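Local coordinates for protein probable sugar kinase (Clostridium perfringens, PDB 3KZH) that probably phosphorylates a sugar or related small substrate, as a pfkB-family carbohydrate kinase of the ribokinase clan, and holds a beta-D-glucopyranose in this crystal, at residues V44-A49 and I81-D86; M122-I127 and M150-K155; D143-E148 and A170-W175. All coordinates share one frame; numbering follows the deposited sequence.

Followed from the N terminus, contact 1 comes first: helix 44-54 runs out, the chain passes through strand 59-62 and helix 69-81, and strand 83-84 at the edge of the main sheet brings it back to the first half of helix 44-54. Contact 1 is closed before contact 2 opens at 122-127, whose short helix meets helix 147-157. Contact 3 crosses contact 2, since 143-148 falls between the two halves of contact 2 and 170-175 follows them; it joins the turn between strand 139-143 and helix 147-157 to the short helix 170-174 after strand 162-166. Packing joins the set further: Cys-45 SG touches Asp-143 OD2.

Contact 1. Residues V44-A49 and I81-D86; sequences VCRNIA and IGYHMD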
loop_
_atom_site.group_PDB
_atom_site.type_symbol
_atom_site.label_atom_id
_atom_site.label_comp_id
_atom_site.label_asym_id
_atom_site.label_seq_id
_atom_site.Cartn_x
_atom_site.Cartn_y
_atom_site.Cartn_z
ATOM N N VAL A 44 -11.158 14.200 -1.702
ATOM C CA VAL A 44 -12.391 14.605 -2.418
ATOM C C VAL A 44 -12.243 14.582 -3.942
ATOM O O VAL A 44 -13.026 13.935 -4.646
ATOM C CB VAL A 44 -12.877 16.032 -1.959
ATOM C CG1 VAL A 44 -14.047 16.535 -2.811
ATOM C CG2 VAL A 44 -13.297 16.007 -0.491
ATOM N N CYS A 45 -11.194 15.248 -4.419
ATOM C CA CYS A 45 -10.885 15.349 -5.836
ATOM C C CYS A 45 -10.564 14.017 -6.500
ATOM O O CYS A 45 -10.972 13.789 -7.642
ATOM C CB CYS A 45 -9.777 16.368 -6.038
ATOM S SG CYS A 45 -10.315 18.076 -5.684
ATOM N N ARG A 46 -9.904 13.117 -5.766
ATOM C CA ARG A 46 -9.579 11.782 -6.289
ATOM C C ARG A 46 -10.825 10.920 -6.400
ATOM O O ARG A 46 -10.924 10.100 -7.306
ATOM C CB ARG A 46 -8.521 11.068 -5.430
ATOM C CG ARG A 46 -7.803 9.906 -6.162
ATOM C CD ARG A 46 -7.703 8.640 -5.336
ATOM N NE ARG A 46 -8.843 7.751 -5.573
ATOM C CZ ARG A 46 -9.962 7.756 -4.861
ATOM N NH1 ARG A 46 -10.086 8.594 -3.852
ATOM N NH2 ARG A 46 -10.985 7.006 -5.214
ATOM N N ASN A 47 -11.762 11.129 -5.474
ATOM C CA ASN A 47 -13.034 10.420 -5.450
ATOM C C ASN A 47 -13.894 10.922 -6.616
ATOM O O ASN A 47 -14.521 10.117 -7.300
ATOM C CB ASN A 47 -13.783 10.642 -4.114
ATOM C CG ASN A 47 -12.971 10.228 -2.879
ATOM O OD1 ASN A 47 -12.257 9.234 -2.888
ATOM N ND2 ASN A 47 -13.100 10.999 -1.807
ATOM N N ILE A 48 -13.884 12.239 -6.863
ATOM C CA ILE A 48 -14.662 12.841 -7.961
ATOM C C ILE A 48 -14.201 12.257 -9.302
ATOM O O ILE A 48 -15.022 11.730 -10.055
ATOM C CB ILE A 48 -14.572 14.416 -7.984
ATOM C CG1 ILE A 48 -15.259 15.004 -6.749
ATOM C CG2 ILE A 48 -15.239 14.991 -9.235
ATOM C CD1 ILE A 48 -15.039 16.500 -6.523
ATOM N N ALA A 49 -12.884 12.300 -9.532
ATOM C CA ALA A 49 -12.240 11.774 -10.735
ATOM C C ALA A 49 -12.535 10.291 -10.973
ATOM O O ALA A 49 -12.775 9.895 -12.118
ATOM C CB ALA A 49 -10.757 12.002 -10.667
ATOM N N ILE A 81 -9.201 1.991 -13.556
ATOM C CA ILE A 81 -10.489 2.684 -13.664
ATOM C C ILE A 81 -10.568 3.570 -14.913
ATOM O O ILE A 81 -11.570 3.550 -15.635
ATOM C CB ILE A 81 -10.819 3.500 -12.370
ATOM C CG1 ILE A 81 -10.850 2.587 -11.130
ATOM C CG2 ILE A 81 -12.152 4.252 -12.513
ATOM C CD1 ILE A 81 -11.846 1.391 -11.183
ATOM N N GLY A 82 -9.525 4.349 -15.164
ATOM C CA GLY A 82 -9.546 5.195 -16.343
ATOM C C GLY A 82 -9.442 6.687 -16.149
ATOM O O GLY A 82 -9.824 7.428 -17.054
ATOM N N TYR A 83 -9.016 7.135 -14.967
ATOM C CA TYR A 83 -8.830 8.568 -14.735
ATOM C C TYR A 83 -7.337 8.837 -14.941
ATOM O O TYR A 83 -6.484 8.317 -14.221
ATOM C CB TYR A 83 -9.406 9.057 -13.381
ATOM C CG TYR A 83 -8.967 8.361 -12.102
ATOM C CD1 TYR A 83 -8.039 8.968 -11.241
ATOM C CD2 TYR A 83 -9.514 7.119 -11.716
ATOM C CE1 TYR A 83 -7.652 8.362 -10.019
ATOM C CE2 TYR A 83 -9.135 6.496 -10.482
ATOM C CZ TYR A 83 -8.195 7.132 -9.648
ATOM O OH TYR A 83 -7.744 6.515 -8.497
ATOM N N HIS A 84 -7.050 9.548 -16.031
ATOM C CA HIS A 84 -5.691 9.872 -16.478
ATOM C C HIS A 84 -4.940 10.875 -15.616
ATOM O O HIS A 84 -5.265 12.057 -15.562
ATOM C CB HIS A 84 -5.747 10.294 -17.941
ATOM C CG HIS A 84 -6.557 9.360 -18.791
ATOM N ND1 HIS A 84 -6.154 8.067 -19.065
ATOM C CD2 HIS A 84 -7.779 9.500 -19.356
ATOM C CE1 HIS A 84 -7.098 7.454 -19.757
ATOM N NE2 HIS A 84 -8.092 8.299 -19.949
HETATM N N MSE A 85 -3.895 10.372 -14.974
HETATM C CA MSE A 85 -3.074 11.155 -14.061
HETATM C C MSE A 85 -1.708 11.557 -14.608
HETATM O O MSE A 85 -0.852 12.009 -13.845
HETATM C CB MSE A 85 -2.900 10.382 -12.746
HETATM C CG MSE A 85 -4.165 10.152 -11.960
HETATM SE SE MSE A 85 -3.731 9.259 -10.313
HETATM C CE MSE A 85 -3.039 10.780 -9.366
ATOM N N ASP A 86 -1.538 11.436 -15.925
ATOM C CA ASP A 86 -0.291 11.735 -16.648
ATOM C C ASP A 86 0.350 13.087 -16.349
ATOM O O ASP A 86 1.564 13.176 -16.160
ATOM C CB ASP A 86 -0.536 11.635 -18.161
ATOM C CG ASP A 86 -1.041 10.263 -18.593
ATOM O OD1 ASP A 86 -2.119 9.817 -18.124
ATOM O OD2 ASP A 86 -0.355 9.631 -19.420
#
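Tyr-83 reaches from the edge strand of the main sheet to the first turns of helix 44-54, putting its ring beside Ala-49 and its hydroxyl beside Arg-46. This is the ribokinase-like alpha/beta fold of the pfkB family: strand 83-84 pairs in parallel with strand 59-62, and helix 44-54 packs beside these two strands, against Phe-61 of strand 59-62. The nearest backbone approach is 6.2 Å, from Ala-49 CA to Tyr-83 CA.

The packing is close to the backbone. Ala-49 directs its CB at the ring, 4.1 Å from Tyr-83 CD1, while the backbone carbonyl Ala-49 O lies 3.7 Å from the Tyr-83 CB methylene. Tyr-83 CG sits between its own backbone N and carbonyl carbon (chi1 54°), and from there the ring slants back toward the N-terminal end of the helix, where Arg-46 CG comes within 4.2 Å of Tyr-83 CE1. Phe-61 packs on Arg-46, Ala-49 and Tyr-83 alike, so the three touching residues, all buried, share one aromatic neighbour.

The polar part is at the far end of the ring. Arg-46 is bent at chi2 and chi3, which brings its guanidinium back alongside the helix, turned 72° from the tyrosine ring. Its terminal nitrogens are held within the same chain: NH2 forms a salt bridge with Glu-50, and NH1 a weak hydrogen bond with Gly-42 O. Across the contact, Arg-46 NE gives a weak hydrogen bond to Tyr-83 OH at 3.4 Å, the hydroxyl oxygen lying in the guanidinium plane at its edge.

Contact 2. Residues M122-I127 and M150-K155; sequences MNTDFI and MEYLLK
Thr-124 and Tyr-152 face each other with their CA atoms 7.8 Å apart, where the first turn of helix 124-129 meets the middle of helix 147-157; further on, Ile-127 CA and Leu-153 CA are 8.1 Å apart. Asn-123 is the N-cap of the shorter helix, its OD1 accepting from Phe-126 N at 3.1 Å.

The side chains meet through carbon. Thr-124 CG2 stands over one face of the Tyr-152 ring, 3.7 Å from its centroid and 5° off the normal, a nearly head-on CH-pi contact. Tyr-152 carries its CG anti to the backbone N (chi1 -173°), and the ring extends across to the other helix, where its OH hydrogen-bonds Asp-128 OD1. Ile-127 meets the same ring with two branches: CG2 is in the ring plane at its edge, and CD1 comes obliquely to within 3.7 Å of Tyr-152 CD2. Ile-127 CG2 also lies 3.7 Å from Leu-153 CD2.

Deeper in, Ile-127 and Leu-153 both pack on Phe-134 of helix 131-135, and Leu-153 continues to Phe-163 of strand 162-166, linking the helix pair to the main sheet.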
loop_
_atom_site.group_PDB
_atom_site.type_symbol
_atom_site.label_atom_id
_atom_site.label_comp_id
_atom_site.label_asym_id
_atom_site.label_seq_id
_atom_site.Cartn_x
_atom_site.Cartn_y
_atom_site.Cartn_z
HETATM N N MSE A 122 2.451 22.415 -4.186
HETATM C CA MSE A 122 2.015 22.876 -5.511
HETATM C C MSE A 122 2.440 24.341 -5.677
HETATM O O MSE A 122 2.181 25.188 -4.807
HETATM C CB MSE A 122 0.486 22.754 -5.670
HETATM C CG MSE A 122 -0.089 23.240 -7.017
HETATM SE SE MSE A 122 0.527 22.138 -8.483
HETATM C CE MSE A 122 0.899 23.448 -9.685
ATOM N N ASN A 123 3.095 24.620 -6.800
ATOM C CA ASN A 123 3.584 25.962 -7.109
ATOM C C ASN A 123 3.153 26.470 -8.482
ATOM O O ASN A 123 2.755 25.691 -9.341
ATOM C CB ASN A 123 5.116 26.027 -6.949
ATOM C CG ASN A 123 5.854 24.958 -7.758
ATOM O OD1 ASN A 123 5.856 24.977 -8.991
ATOM N ND2 ASN A 123 6.503 24.036 -7.057
ATOM N N THR A 124 3.298 27.776 -8.688
ATOM C CA THR A 124 2.926 28.447 -9.934
ATOM C C THR A 124 3.712 28.007 -11.170
ATOM O O THR A 124 3.169 28.006 -12.276
ATOM C CB THR A 124 3.014 29.975 -9.785
ATOM O OG1 THR A 124 4.329 30.343 -9.343
ATOM C CG2 THR A 124 1.981 30.465 -8.773
ATOM N N ASP A 125 4.969 27.604 -10.971
ATOM C CA ASP A 125 5.837 27.130 -12.063
ATOM C C ASP A 125 5.295 25.857 -12.706
ATOM O O ASP A 125 5.356 25.696 -13.933
ATOM C CB ASP A 125 7.261 26.874 -11.560
ATOM C CG ASP A 125 8.151 28.091 -11.675
ATOM O OD1 ASP A 125 7.686 29.219 -11.391
ATOM O OD2 ASP A 125 9.331 27.916 -12.046
ATOM N N PHE A 126 4.732 24.978 -11.870
ATOM C CA PHE A 126 4.145 23.735 -12.339
ATOM C C PHE A 126 2.822 24.029 -13.065
ATOM O O PHE A 126 2.571 23.426 -14.118
ATOM C CB PHE A 126 3.991 22.717 -11.190
ATOM C CG PHE A 126 3.643 21.325 -11.653
ATOM C CD1 PHE A 126 4.652 20.462 -12.121
ATOM C CD2 PHE A 126 2.297 20.905 -11.737
ATOM C CE1 PHE A 126 4.331 19.195 -12.676
ATOM C CE2 PHE A 126 1.956 19.644 -12.290
ATOM C CZ PHE A 126 2.980 18.794 -12.765
ATOM N N ILE A 127 2.006 24.958 -12.530
ATOM C CA ILE A 127 0.731 25.344 -13.175
ATOM C C ILE A 127 1.044 25.870 -14.575
ATOM O O ILE A 127 0.432 25.427 -15.541
ATOM C CB ILE A 127 -0.080 26.452 -12.395
ATOM C CG1 ILE A 127 -0.815 25.870 -11.198
ATOM C CG2 ILE A 127 -1.222 26.970 -13.239
ATOM C CD1 ILE A 127 -0.937 26.795 -10.010
HETATM N N MSE A 150 -6.086 28.696 -5.965
HETATM C CA MSE A 150 -7.395 28.812 -6.605
HETATM C C MSE A 150 -7.443 30.175 -7.295
HETATM O O MSE A 150 -7.691 30.233 -8.495
HETATM C CB MSE A 150 -8.545 28.681 -5.583
HETATM C CG MSE A 150 -9.974 28.831 -6.173
HETATM SE SE MSE A 150 -11.435 28.887 -4.890
HETATM C CE MSE A 150 -11.321 27.052 -4.323
ATOM N N GLU A 151 -7.054 31.229 -6.561
ATOM C CA GLU A 151 -7.018 32.610 -7.075
ATOM C C GLU A 151 -6.122 32.717 -8.304
ATOM O O GLU A 151 -6.514 33.335 -9.295
ATOM C CB GLU A 151 -6.542 33.592 -6.003
ATOM C CG GLU A 151 -6.472 35.070 -6.454
ATOM C CD GLU A 151 -6.428 36.046 -5.300
ATOM O OE1 GLU A 151 -5.883 35.693 -4.231
ATOM O OE2 GLU A 151 -6.955 37.167 -5.459
ATOM N N TYR A 152 -4.967 32.048 -8.256
ATOM C CA TYR A 152 -4.034 32.035 -9.380
ATOM C C TYR A 152 -4.688 31.343 -10.581
ATOM O O TYR A 152 -4.599 31.844 -11.698
ATOM C CB TYR A 152 -2.715 31.339 -9.001
ATOM C CG TYR A 152 -1.644 31.445 -10.071
ATOM C CD1 TYR A 152 -0.875 32.620 -10.217
ATOM C CD2 TYR A 152 -1.416 30.382 -10.974
ATOM C CE1 TYR A 152 0.100 32.732 -11.244
ATOM C CE2 TYR A 152 -0.451 30.484 -12.001
ATOM C CZ TYR A 152 0.302 31.658 -12.126
ATOM O OH TYR A 152 1.265 31.730 -13.101
ATOM N N LEU A 153 -5.383 30.230 -10.333
ATOM C CA LEU A 153 -6.057 29.485 -11.398
ATOM C C LEU A 153 -7.221 30.248 -12.013
ATOM O O LEU A 153 -7.364 30.262 -13.236
ATOM C CB LEU A 153 -6.523 28.105 -10.909
ATOM C CG LEU A 153 -5.426 27.115 -10.530
ATOM C CD1 LEU A 153 -6.025 25.897 -9.905
ATOM C CD2 LEU A 153 -4.601 26.746 -11.720
ATOM N N LEU A 154 -7.999 30.925 -11.163
ATOM C CA LEU A 154 -9.149 31.725 -11.589
ATOM C C LEU A 154 -8.708 32.927 -12.419
ATOM O O LEU A 154 -9.155 33.092 -13.545
ATOM C CB LEU A 154 -9.974 32.185 -10.376
ATOM C CG LEU A 154 -10.714 31.147 -9.524
ATOM C CD1 LEU A 154 -11.325 31.836 -8.337
ATOM C CD2 LEU A 154 -11.785 30.396 -10.313
ATOM N N LYS A 155 -7.751 33.692 -11.890
ATOM C CA LYS A 155 -7.190 34.888 -12.540
ATOM C C LYS A 155 -6.623 34.556 -13.927
ATOM O O LYS A 155 -6.940 35.227 -14.915
ATOM C CB LYS A 155 -6.091 35.470 -11.632
ATOM C CG LYS A 155 -5.340 36.705 -12.106
ATOM C CD LYS A 155 -4.314 37.086 -11.039
ATOM C CE LYS A 155 -3.432 38.262 -11.439
ATOM N NZ LYS A 155 -2.389 38.516 -10.395
#

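Contact 3. Residues D143-E148 and A170-W175; sequences DSDNPE and AEKASW
Lys-172 NZ donates to Asp-145 OD1 at 2.7 Å, a hydrogen-bonded salt bridge between the two segments. The ammonium comes from above the carboxylate, 55° out of its plane. Bends at chi2 and chi4 take the lysine chain past Ser-144 to Asp-145. A water backs up the link: it donates to Asp-145 O at 2.8 Å and accepts a weak bond from the same NZ.

Nearer the lysine backbone, Ser-144 OG rests 3.3 Å from Lys-172 CB while hydrogen-bonding Pro-167 O. In this ribokinase-like fold the two segments continue from neighbouring parallel strands, 139-143 and 162-166, so the contact joins the loop after strand 139-143, and the start of helix 147-157, to the short helix 170-174 that follows strand 162-166. Pro-167 and Val-168, which Ser-144 also touches, line the glucose pocket; the serine side chain itself is about 7 Å from the sugar.

Past the serine, the contact becomes apolar. Pro-147, in the first turn of helix 147-157, puts its CG 4.3 Å from Trp-175 CB. The indole leads away from the proline, and its NE1 hydrogen-bonds Glu-171 OE2 at 2.9 Å, tying the ring to its own segment.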
loop_
_atom_site.group_PDB
_atom_site.type_symbol
_atom_site.label_atom_id
_atom_site.label_comp_id
_atom_site.label_asym_id
_atom_site.label_seq_id
_atom_site.Cartn_x
_atom_site.Cartn_y
_atom_site.Cartn_z
ATOM N N ASP A 143 -11.638 22.128 -5.346
ATOM C CA ASP A 143 -12.240 22.113 -4.025
ATOM C C ASP A 143 -11.688 23.356 -3.322
ATOM O O ASP A 143 -10.891 24.074 -3.922
ATOM C CB ASP A 143 -11.973 20.791 -3.267
ATOM C CG ASP A 143 -10.494 20.516 -2.958
ATOM O OD1 ASP A 143 -9.592 21.344 -3.213
ATOM O OD2 ASP A 143 -10.249 19.414 -2.431
ATOM N N SER A 144 -12.044 23.567 -2.058
ATOM C CA SER A 144 -11.598 24.745 -1.314
ATOM C C SER A 144 -10.356 24.589 -0.416
ATOM O O SER A 144 -10.203 25.322 0.569
ATOM C CB SER A 144 -12.778 25.277 -0.514
ATOM O OG SER A 144 -13.268 24.249 0.315
ATOM N N ASP A 145 -9.452 23.687 -0.800
ATOM C CA ASP A 145 -8.216 23.399 -0.051
ATOM C C ASP A 145 -7.129 24.477 -0.042
ATOM O O ASP A 145 -6.599 24.818 1.016
ATOM C CB ASP A 145 -7.591 22.094 -0.549
ATOM C CG ASP A 145 -7.896 20.911 0.352
ATOM O OD1 ASP A 145 -9.052 20.770 0.811
ATOM O OD2 ASP A 145 -6.968 20.108 0.589
ATOM N N ASN A 146 -6.796 24.993 -1.221
ATOM C CA ASN A 146 -5.757 26.001 -1.363
ATOM C C ASN A 146 -6.325 27.267 -2.030
ATOM O O ASN A 146 -6.393 27.346 -3.267
ATOM C CB ASN A 146 -4.596 25.410 -2.182
ATOM C CG ASN A 146 -3.265 26.109 -1.928
ATOM O OD1 ASN A 146 -3.171 27.341 -1.930
ATOM N ND2 ASN A 146 -2.212 25.315 -1.768
ATOM N N PRO A 147 -6.735 28.277 -1.216
ATOM C CA PRO A 147 -7.298 29.547 -1.710
ATOM C C PRO A 147 -6.367 30.401 -2.584
ATOM O O PRO A 147 -6.828 31.044 -3.530
ATOM C CB PRO A 147 -7.666 30.277 -0.416
ATOM C CG PRO A 147 -7.991 29.164 0.514
ATOM C CD PRO A 147 -6.857 28.221 0.255
ATOM N N GLU A 148 -5.071 30.386 -2.261
ATOM C CA GLU A 148 -4.035 31.144 -2.975
ATOM C C GLU A 148 -3.840 30.619 -4.401
ATOM O O GLU A 148 -3.730 31.405 -5.347
ATOM C CB GLU A 148 -2.709 31.074 -2.202
ATOM C CG GLU A 148 -1.606 32.027 -2.688
ATOM C CD GLU A 148 -0.194 31.557 -2.332
ATOM O OE1 GLU A 148 0.738 31.853 -3.111
ATOM O OE2 GLU A 148 -0.014 30.892 -1.283
ATOM N N ALA A 170 -18.240 24.190 5.567
ATOM C CA ALA A 170 -18.679 25.575 5.806
ATOM C C ALA A 170 -17.521 26.488 6.215
ATOM O O ALA A 170 -17.478 27.665 5.839
ATOM C CB ALA A 170 -19.737 25.597 6.867
ATOM N N GLU A 171 -16.582 25.912 6.966
ATOM C CA GLU A 171 -15.393 26.600 7.454
ATOM C C GLU A 171 -14.489 26.924 6.268
ATOM O O GLU A 171 -14.053 28.056 6.122
ATOM C CB GLU A 171 -14.663 25.711 8.476
ATOM C CG GLU A 171 -13.644 26.416 9.387
ATOM C CD GLU A 171 -12.236 26.487 8.800
ATOM O OE1 GLU A 171 -11.706 25.435 8.373
ATOM O OE2 GLU A 171 -11.666 27.601 8.765
ATOM N N LYS A 172 -14.253 25.932 5.410
ATOM C CA LYS A 172 -13.418 26.092 4.222
ATOM C C LYS A 172 -14.043 27.021 3.182
ATOM O O LYS A 172 -13.326 27.632 2.393
ATOM C CB LYS A 172 -13.133 24.727 3.596
ATOM C CG LYS A 172 -11.921 24.008 4.158
ATOM C CD LYS A 172 -12.127 22.510 4.092
ATOM C CE LYS A 172 -10.848 21.726 4.323
ATOM N NZ LYS A 172 -9.931 21.807 3.155
ATOM N N ALA A 173 -15.371 27.155 3.235
ATOM C CA ALA A 173 -16.154 27.998 2.320
ATOM C C ALA A 173 -16.028 29.506 2.549
ATOM O O ALA A 173 -16.144 30.288 1.602
ATOM C CB ALA A 173 -17.625 27.584 2.349
ATOM N N SER A 174 -15.778 29.906 3.797
ATOM C CA SER A 174 -15.620 31.320 4.164
ATOM C C SER A 174 -14.319 31.917 3.636
ATOM O O SER A 174 -14.229 33.125 3.411
ATOM C CB SER A 174 -15.713 31.507 5.686
ATOM O OG SER A 174 -14.749 30.734 6.380
ATOM N N TRP A 175 -13.344 31.044 3.391
ATOM C CA TRP A 175 -12.037 31.435 2.881
ATOM C C TRP A 175 -11.980 31.638 1.373
ATOM O O TRP A 175 -10.991 32.166 0.857
ATOM C CB TRP A 175 -10.965 30.424 3.321
ATOM C CG TRP A 175 -10.808 30.381 4.809
ATOM C CD1 TRP A 175 -11.400 29.496 5.664
ATOM C CD2 TRP A 175 -10.125 31.338 5.629
ATOM N NE1 TRP A 175 -11.160 29.854 6.970
ATOM C CE2 TRP A 175 -10.386 30.983 6.982
ATOM C CE3 TRP A 175 -9.338 32.481 5.359
ATOM C CZ2 TRP A 175 -9.871 31.723 8.071
ATOM C CZ3 TRP A 175 -8.821 33.223 6.447
ATOM C CH2 TRP A 175 -9.103 32.840 7.787
HETATM O O HOH W 1 -8.090 24.707 3.398
#